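Local coordinates for metallo-beta-lactamase (Chryseobacterium indologenes, PDB 3L6N), which hydrolyses the beta-lactam ring of penicillins, cephalosporins and carbapenems as a zinc-dependent class B beta-lactamase, conferring resistance to these antibiotics, at residues P9-K12 and H16-K19; M34-K39 and P149-L154. One frame throughout, in Å; residues are numbered along the deposited sequence.

Contact 1 of 2, residues P9-K12 and H16-K19; sequences PPIK and HIYK
One face of the His16 imidazole carries the pyrrolidine ring of Pro10, whose CB sits 3.5 Å from the centroid of the His16 ring and only 13° off its normal. This is a CH-pi contact made almost squarely over the ring centre. From there the proline ring runs out toward the NE2 corner, with Pro10 CG 3.7 Å from His16 NE2. On the opposite face the imidazole is stacked with Tyr35; His65 also meets it, the ring planes turned about 75° against each other. Proline suits this place because its compact ring lays apolar C-H groups on the imidazole face. At the edge of the imidazole, ND1 makes a weak hydrogen bond to Asn14 O. His16 CG lies anti to the carbonyl carbon (chi1 -67°), and the imidazole therefore runs beside the proline, both side chains pointing the same way.

The contact joins the loop 9-12 to strand 15-24, in the first of the two beta sheets of the metallo-beta-lactamase alpha-beta/beta-alpha sandwich. Strand 6-7 forms the end of that sheet, and the loop turns the chain back so that 15-24 runs antiparallel to it; the backbone pairs Ile17 with Glu8 and Lys19 with Val6. Just beyond the Glu8 pair a water links the two segments: it accepts from Ile17 N at 2.8 Å and donates, weakly, to Pro9 O.

On another side of the loop the two isoleucines meet by their delta methyls alone, Ile11 CD1 lying 3.9 Å from Ile17 CD1 in one of two modelled conformers of Ile11, so this touch is provisional. Their branched, purely apolar side chains suit a place against strand 195-198 of the second sheet, where Ile11 touches Leu195 and Ile17 touches Ile197.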
ATOM      1  N   PRO A   9      -8.779  12.333  -6.922  1.00  5.33           N
ATOM      2  CA  PRO A   9      -9.322  12.078  -8.261  1.00  5.04           C
ATOM      3  C   PRO A   9      -8.587  10.899  -8.901  1.00  5.08           C
ATOM      4  O   PRO A   9      -7.354  10.836  -8.818  1.00  5.44           O
ATOM      5  CB  PRO A   9      -9.025  13.386  -9.017  1.00  5.48           C
ATOM      6  CG  PRO A   9      -8.886  14.413  -7.925  1.00  5.02           C
ATOM      7  CD  PRO A   9      -8.182  13.679  -6.824  1.00  5.84           C
ATOM      8  N   PRO A  10      -9.338   9.950  -9.495  1.00  4.60           N
ATOM      9  CA  PRO A  10      -8.711   8.712  -9.928  1.00  4.88           C
ATOM     10  C   PRO A  10      -7.856   8.846 -11.177  1.00  4.96           C
ATOM     11  O   PRO A  10      -7.999   9.820 -11.951  1.00  5.78           O
ATOM     12  CB  PRO A  10      -9.908   7.793 -10.215  1.00  4.39           C
ATOM     13  CG  PRO A  10     -11.049   8.732 -10.513  1.00  5.38           C
ATOM     14  CD  PRO A  10     -10.809   9.872  -9.572  1.00  4.91           C
ATOM     15  N   ILE A  11      -6.966   7.872 -11.356  0.70  4.86           N
ATOM     16  CA  ILE A  11      -6.216   7.692 -12.586  0.70  5.17           C
ATOM     17  C   ILE A  11      -7.047   6.792 -13.495  0.70  5.42           C
ATOM     18  O   ILE A  11      -7.431   5.686 -13.103  0.70  5.09           O
ATOM     19  CB  ILE A  11      -4.816   7.048 -12.327  0.70  5.20           C
ATOM     20  CG1 ILE A  11      -3.996   7.872 -11.327  0.70  6.54           C
ATOM     21  CG2 ILE A  11      -4.037   6.877 -13.643  0.70  5.78           C
ATOM     22  CD1 ILE A  11      -3.968   7.314  -9.919  0.70  9.09           C
ATOM     23  N   LYS A  12      -7.335   7.287 -14.699  1.00  5.93           N
ATOM     24  CA  LYS A  12      -8.141   6.557 -15.692  1.00  6.05           C
ATOM     25  C   LYS A  12      -9.360   5.829 -15.088  1.00  6.08           C
ATOM     26  O   LYS A  12      -9.510   4.612 -15.207  1.00  6.51           O
ATOM     27  CB  LYS A  12      -7.278   5.610 -16.540  1.00  6.71           C
ATOM     28  CG  LYS A  12      -6.182   6.287 -17.355  1.00  9.65           C
ATOM     29  CD  LYS A  12      -5.627   5.254 -18.323  1.00 14.98           C
ATOM     30  CE  LYS A  12      -4.245   5.596 -18.819  1.00 18.73           C
ATOM     31  NZ  LYS A  12      -3.776   4.501 -19.713  1.00 21.24           N
ATOM     32  N   HIS A  16      -7.585   4.507  -7.702  1.00  3.49           N
ATOM     33  CA  HIS A  16      -7.682   5.593  -6.726  1.00  3.75           C
ATOM     34  C   HIS A  16      -6.571   5.563  -5.701  1.00  3.93           C
ATOM     35  O   HIS A  16      -6.220   4.499  -5.186  1.00  4.42           O
ATOM     36  CB  HIS A  16      -9.016   5.516  -5.971  1.00  3.02           C
ATOM     37  CG  HIS A  16     -10.229   5.778  -6.817  1.00  3.52           C
ATOM     38  ND1 HIS A  16     -10.672   4.890  -7.777  1.00  3.26           N
ATOM     39  CD2 HIS A  16     -11.112   6.806  -6.820  1.00  4.12           C
ATOM     40  CE1 HIS A  16     -11.772   5.367  -8.339  1.00  3.40           C
ATOM     41  NE2 HIS A  16     -12.063   6.526  -7.774  1.00  4.48           N
ATOM     42  N   ILE A  17      -6.032   6.745  -5.398  1.00  4.36           N
ATOM     43  CA  ILE A  17      -5.158   6.961  -4.247  1.00  4.52           C
ATOM     44  C   ILE A  17      -6.076   7.413  -3.135  1.00  4.32           C
ATOM     45  O   ILE A  17      -6.923   8.255  -3.370  1.00  4.63           O
ATOM     46  CB  ILE A  17      -4.151   8.096  -4.515  1.00  4.97           C
ATOM     47  CG1 ILE A  17      -3.258   7.734  -5.705  1.00  6.96           C
ATOM     48  CG2 ILE A  17      -3.325   8.403  -3.252  1.00  5.46           C
ATOM     49  CD1 ILE A  17      -2.871   8.951  -6.549  1.00 11.97           C
ATOM     50  N   TYR A  18      -5.949   6.830  -1.947  1.00  4.75           N
ATOM     51  CA  TYR A  18      -6.678   7.360  -0.792  1.00  4.72           C
ATOM     52  C   TYR A  18      -5.755   7.582   0.397  1.00  5.24           C
ATOM     53  O   TYR A  18      -4.818   6.819   0.630  1.00  6.44           O
ATOM     54  CB  TYR A  18      -7.931   6.535  -0.444  1.00  4.56           C
ATOM     55  CG  TYR A  18      -7.725   5.226   0.291  1.00  4.33           C
ATOM     56  CD1 TYR A  18      -7.868   5.157   1.681  1.00  6.37           C
ATOM     57  CD2 TYR A  18      -7.447   4.047  -0.397  1.00  4.28           C
ATOM     58  CE1 TYR A  18      -7.720   3.958   2.368  1.00  5.23           C
ATOM     59  CE2 TYR A  18      -7.301   2.828   0.282  1.00  4.61           C
ATOM     60  CZ  TYR A  18      -7.438   2.794   1.666  1.00  4.85           C
ATOM     61  OH  TYR A  18      -7.285   1.614   2.362  1.00  5.30           O
ATOM     62  N   LYS A  19      -6.010   8.656   1.135  1.00  6.03           N
ATOM     63  CA  LYS A  19      -5.127   9.025   2.249  1.00  6.59           C
ATOM     64  C   LYS A  19      -5.906   8.854   3.543  1.00  6.13           C
ATOM     65  O   LYS A  19      -7.061   9.260   3.615  1.00  6.73           O
ATOM     66  CB  LYS A  19      -4.688  10.492   2.147  1.00  6.79           C
ATOM     67  CG  LYS A  19      -3.884  10.881   0.923  1.00  8.98           C
ATOM     68  CD  LYS A  19      -3.445  12.348   0.999  1.00 12.29           C
ATOM     69  CE  LYS A  19      -2.439  12.604   2.123  1.00 13.96           C
ATOM     70  NZ  LYS A  19      -1.026  12.168   1.849  1.00 16.94           N
TER
HETATM   71  O   HOH W   1      -7.135   8.802  -6.938  1.00  9.99           O

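Contact 2 of 2, residues M34-K39 and P149-L154; sequences MYLVTK and PKYNVL
A strand of one sheet meets the turn and first strand residues of the other through two pairs of side chains and no hydrogen bond: Met34 reaches Val153, and Leu36 reaches Tyr151, while the nearest CA atoms, those of Met34 and Leu154, are still 10.4 Å apart. Such spacing belongs to the interior of the metallo-beta-lactamase sandwich, in which two sheets pack through their apolar faces. Met34 and Leu36, two positions apart on strand 27-38, both direct their CB toward the other sheet, as alternation along a strand requires.

Methionine is long and flexible enough to span this gap. Its chain bends at its last torsion (chi3 80°), and the terminal methyl CE comes to rest 3.9 Å from Val153 CG1. Valine, short and beta-branched, fits the start of strand 153-157 and offers a methyl rather than a long arm. Leu15 packs against both residues from strand 15-24.

At the start of that strand the chain makes a G1 beta bulge, in which Asn152 and Val153 together face Phe148. Asn152 takes the left-handed backbone conformation (phi 54°, psi 39°) that the classic form of this bulge usually gives to glycine, and asparagine tolerates it better than most residues.

Tyr151, just ahead of the bulge, suits a mixed setting: its ring is buried beside Leu15 and Leu36, with Lys12 and Asn14 also touching it, while the hydroxyl hydrogen-bonds to Glu128 OE1 on strand 128-133. The leucine approaches this polar end obliquely, through one methyl, Leu36 CD1 lying 4.0 Å from Tyr151 CE1 and 3.8 Å from Tyr151 OH.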
ATOM      1  N   MET A  34      -4.204   2.639  -1.762  1.00  3.74           N
ATOM      2  CA  MET A  34      -4.880   2.704  -3.056  1.00  3.45           C
ATOM      3  C   MET A  34      -6.085   1.789  -3.066  1.00  3.09           C
ATOM      4  O   MET A  34      -6.170   0.847  -2.281  1.00  2.64           O
ATOM      5  CB  MET A  34      -3.919   2.309  -4.191  1.00  3.92           C
ATOM      6  CG  MET A  34      -2.694   3.183  -4.241  1.00  4.79           C
ATOM      7  SD  MET A  34      -1.745   3.015  -5.761  1.00  7.09           S
ATOM      8  CE  MET A  34      -2.699   4.038  -6.897  1.00  5.68           C
ATOM      9  N   TYR A  35      -7.019   2.074  -3.962  1.00  3.33           N
ATOM     10  CA  TYR A  35      -8.007   1.065  -4.312  1.00  3.74           C
ATOM     11  C   TYR A  35      -8.308   1.042  -5.795  1.00  3.97           C
ATOM     12  O   TYR A  35      -8.141   2.035  -6.484  1.00  4.33           O
ATOM     13  CB  TYR A  35      -9.279   1.172  -3.455  1.00  4.08           C
ATOM     14  CG  TYR A  35     -10.245   2.319  -3.710  1.00  3.95           C
ATOM     15  CD1 TYR A  35     -11.095   2.326  -4.824  1.00  2.00           C
ATOM     16  CD2 TYR A  35     -10.371   3.363  -2.779  1.00  3.85           C
ATOM     17  CE1 TYR A  35     -12.040   3.369  -5.026  1.00  2.00           C
ATOM     18  CE2 TYR A  35     -11.280   4.395  -2.978  1.00  4.48           C
ATOM     19  CZ  TYR A  35     -12.112   4.396  -4.083  1.00  3.00           C
ATOM     20  OH  TYR A  35     -13.020   5.413  -4.247  1.00  4.40           O
ATOM     21  N   LEU A  36      -8.735  -0.114  -6.285  1.00  3.83           N
ATOM     22  CA  LEU A  36      -8.966  -0.289  -7.718  1.00  4.31           C
ATOM     23  C   LEU A  36     -10.383  -0.786  -7.941  1.00  4.20           C
ATOM     24  O   LEU A  36     -10.767  -1.827  -7.420  1.00  4.90           O
ATOM     25  CB  LEU A  36      -7.947  -1.284  -8.290  1.00  4.30           C
ATOM     26  CG  LEU A  36      -8.012  -1.627  -9.786  1.00  5.26           C
ATOM     27  CD1 LEU A  36      -7.790  -0.418 -10.663  1.00  6.77           C
ATOM     28  CD2 LEU A  36      -6.972  -2.718 -10.078  1.00  8.58           C
ATOM     29  N   VAL A  37     -11.166  -0.016  -8.700  1.00  4.41           N
ATOM     30  CA  VAL A  37     -12.543  -0.406  -9.022  1.00  4.87           C
ATOM     31  C   VAL A  37     -12.471  -1.419 -10.155  1.00  6.00           C
ATOM     32  O   VAL A  37     -11.754  -1.195 -11.118  1.00  7.88           O
ATOM     33  CB  VAL A  37     -13.363   0.791  -9.483  1.00  5.04           C
ATOM     34  CG1 VAL A  37     -14.765   0.354  -9.842  1.00  5.35           C
ATOM     35  CG2 VAL A  37     -13.422   1.844  -8.364  1.00  4.93           C
ATOM     36  N   THR A  38     -13.177  -2.533 -10.005  1.00  6.32           N
ATOM     37  CA  THR A  38     -13.239  -3.551 -11.067  1.00  6.88           C
ATOM     38  C   THR A  38     -14.697  -3.882 -11.315  1.00  7.77           C
ATOM     39  O   THR A  38     -15.562  -3.515 -10.526  1.00  8.47           O
ATOM     40  CB  THR A  38     -12.462  -4.864 -10.709  1.00  6.68           C
ATOM     41  OG1 THR A  38     -13.321  -5.782 -10.017  1.00  6.63           O
ATOM     42  CG2 THR A  38     -11.205  -4.578  -9.858  1.00  6.61           C
ATOM     43  N   LYS A  39     -14.973  -4.597 -12.404  1.00  8.75           N
ATOM     44  CA  LYS A  39     -16.346  -5.020 -12.699  1.00  9.89           C
ATOM     45  C   LYS A  39     -16.961  -5.955 -11.650  1.00 10.54           C
ATOM     46  O   LYS A  39     -18.188  -6.093 -11.580  1.00 11.16           O
ATOM     47  CB  LYS A  39     -16.396  -5.684 -14.081  1.00 10.17           C
ATOM     48  CG  LYS A  39     -16.172  -4.744 -15.234  1.00 12.81           C
ATOM     49  CD  LYS A  39     -16.179  -5.530 -16.551  1.00 16.94           C
ATOM     50  CE  LYS A  39     -16.632  -4.679 -17.715  1.00 21.34           C
ATOM     51  NZ  LYS A  39     -15.648  -3.626 -18.077  1.00 24.45           N
ATOM     52  N   PRO A 149      -0.190  -1.968 -14.794  1.00  9.62           N
ATOM     53  CA  PRO A 149       0.336  -1.750 -16.152  1.00 10.91           C
ATOM     54  C   PRO A 149      -0.533  -0.878 -17.048  1.00 11.73           C
ATOM     55  O   PRO A 149       0.008  -0.114 -17.857  1.00 12.22           O
ATOM     56  CB  PRO A 149       0.469  -3.167 -16.719  1.00 10.70           C
ATOM     57  CG  PRO A 149      -0.371  -4.039 -15.877  1.00 11.14           C
ATOM     58  CD  PRO A 149      -0.354  -3.399 -14.497  1.00  9.52           C
ATOM     59  N   LYS A 150      -1.852  -0.976 -16.896  1.00 11.93           N
ATOM     60  CA  LYS A 150      -2.776  -0.167 -17.699  1.00 12.68           C
ATOM     61  C   LYS A 150      -2.860   1.300 -17.261  1.00 12.22           C
ATOM     62  O   LYS A 150      -3.410   2.141 -17.984  1.00 13.30           O
ATOM     63  CB  LYS A 150      -4.161  -0.820 -17.737  1.00 12.92           C
ATOM     64  CG  LYS A 150      -4.159  -2.300 -18.148  1.00 16.17           C
ATOM     65  CD  LYS A 150      -3.662  -2.513 -19.582  1.00 19.59           C
ATOM     66  CE  LYS A 150      -4.201  -3.814 -20.153  1.00 22.06           C
ATOM     67  NZ  LYS A 150      -3.915  -3.949 -21.614  1.00 23.44           N
ATOM     68  N   TYR A 151      -2.301   1.611 -16.092  1.00 11.21           N
ATOM     69  CA  TYR A 151      -2.335   2.957 -15.523  1.00 10.08           C
ATOM     70  C   TYR A 151      -0.971   3.631 -15.467  1.00 10.51           C
ATOM     71  O   TYR A 151      -0.884   4.838 -15.234  1.00 10.67           O
ATOM     72  CB  TYR A 151      -2.947   2.905 -14.113  1.00  9.61           C
ATOM     73  CG  TYR A 151      -4.354   2.369 -14.118  1.00  8.30           C
ATOM     74  CD1 TYR A 151      -4.607   0.997 -14.013  1.00  6.33           C
ATOM     75  CD2 TYR A 151      -5.436   3.233 -14.245  1.00  6.67           C
ATOM     76  CE1 TYR A 151      -5.906   0.500 -14.034  1.00  6.88           C
ATOM     77  CE2 TYR A 151      -6.732   2.751 -14.262  1.00  5.53           C
ATOM     78  CZ  TYR A 151      -6.961   1.389 -14.159  1.00  7.01           C
ATOM     79  OH  TYR A 151      -8.250   0.920 -14.188  1.00  7.35           O
ATOM     80  N   ASN A 152       0.084   2.839 -15.678  1.00 10.52           N
ATOM     81  CA  ASN A 152       1.475   3.277 -15.505  1.00 10.88           C
ATOM     82  C   ASN A 152       1.734   3.877 -14.129  1.00  9.88           C
ATOM     83  O   ASN A 152       2.468   4.844 -13.984  1.00  9.92           O
ATOM     84  CB  ASN A 152       1.917   4.221 -16.633  1.00 11.70           C
ATOM     85  CG  ASN A 152       2.139   3.486 -17.943  1.00 14.29           C
ATOM     86  OD1 ASN A 152       2.531   2.314 -17.964  1.00 18.23           O
ATOM     87  ND2 ASN A 152       1.894   4.175 -19.048  1.00 18.38           N
ATOM     88  N   VAL A 153       1.123   3.267 -13.117  1.00  8.64           N
ATOM     89  CA  VAL A 153       1.281   3.731 -11.743  1.00  7.56           C
ATOM     90  C   VAL A 153       1.913   2.622 -10.920  1.00  7.25           C
ATOM     91  O   VAL A 153       1.497   1.473 -11.011  1.00  7.09           O
ATOM     92  CB  VAL A 153      -0.088   4.126 -11.118  1.00  7.49           C
ATOM     93  CG1 VAL A 153       0.045   4.367  -9.617  1.00  7.68           C
ATOM     94  CG2 VAL A 153      -0.659   5.357 -11.806  1.00  7.80           C
ATOM     95  N   LEU A 154       2.924   2.982 -10.133  1.00  7.16           N
ATOM     96  CA  LEU A 154       3.516   2.053  -9.183  1.00  7.00           C
ATOM     97  C   LEU A 154       3.143   2.467  -7.778  1.00  6.77           C
ATOM     98  O   LEU A 154       3.393   3.603  -7.379  1.00  7.12           O
ATOM     99  CB  LEU A 154       5.038   2.039  -9.292  1.00  7.37           C
ATOM    100  CG  LEU A 154       5.707   0.994  -8.394  1.00  7.19           C
ATOM    101  CD1 LEU A 154       5.504  -0.416  -8.959  1.00  6.99           C
ATOM    102  CD2 LEU A 154       7.192   1.300  -8.223  1.00  9.74           C
TER

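In the fold
Contacts 1 and 2 have centres about 9 Å apart and share the first sheet, where strands 15-24 and 27-38 are neighbours: His16 N lies 2.8 Å from Tyr35 O, probably a hydrogen bond. A second link joins the loop of contact 1 to the turn of contact 2, Lys12 NZ lying 2.9 Å from Lys150 O. Contact 2 spans the two sheets; contact 1 lies within the first, turning its isoleucines to the second. Neither reaches the zinc site: the side chain of Ile17 is about 11 Å from that of the zinc ligand His200, and Met34's is about 11 Å from that of Cys158. The Ile17 and Met34 side chains are each about 13 Å from zinc.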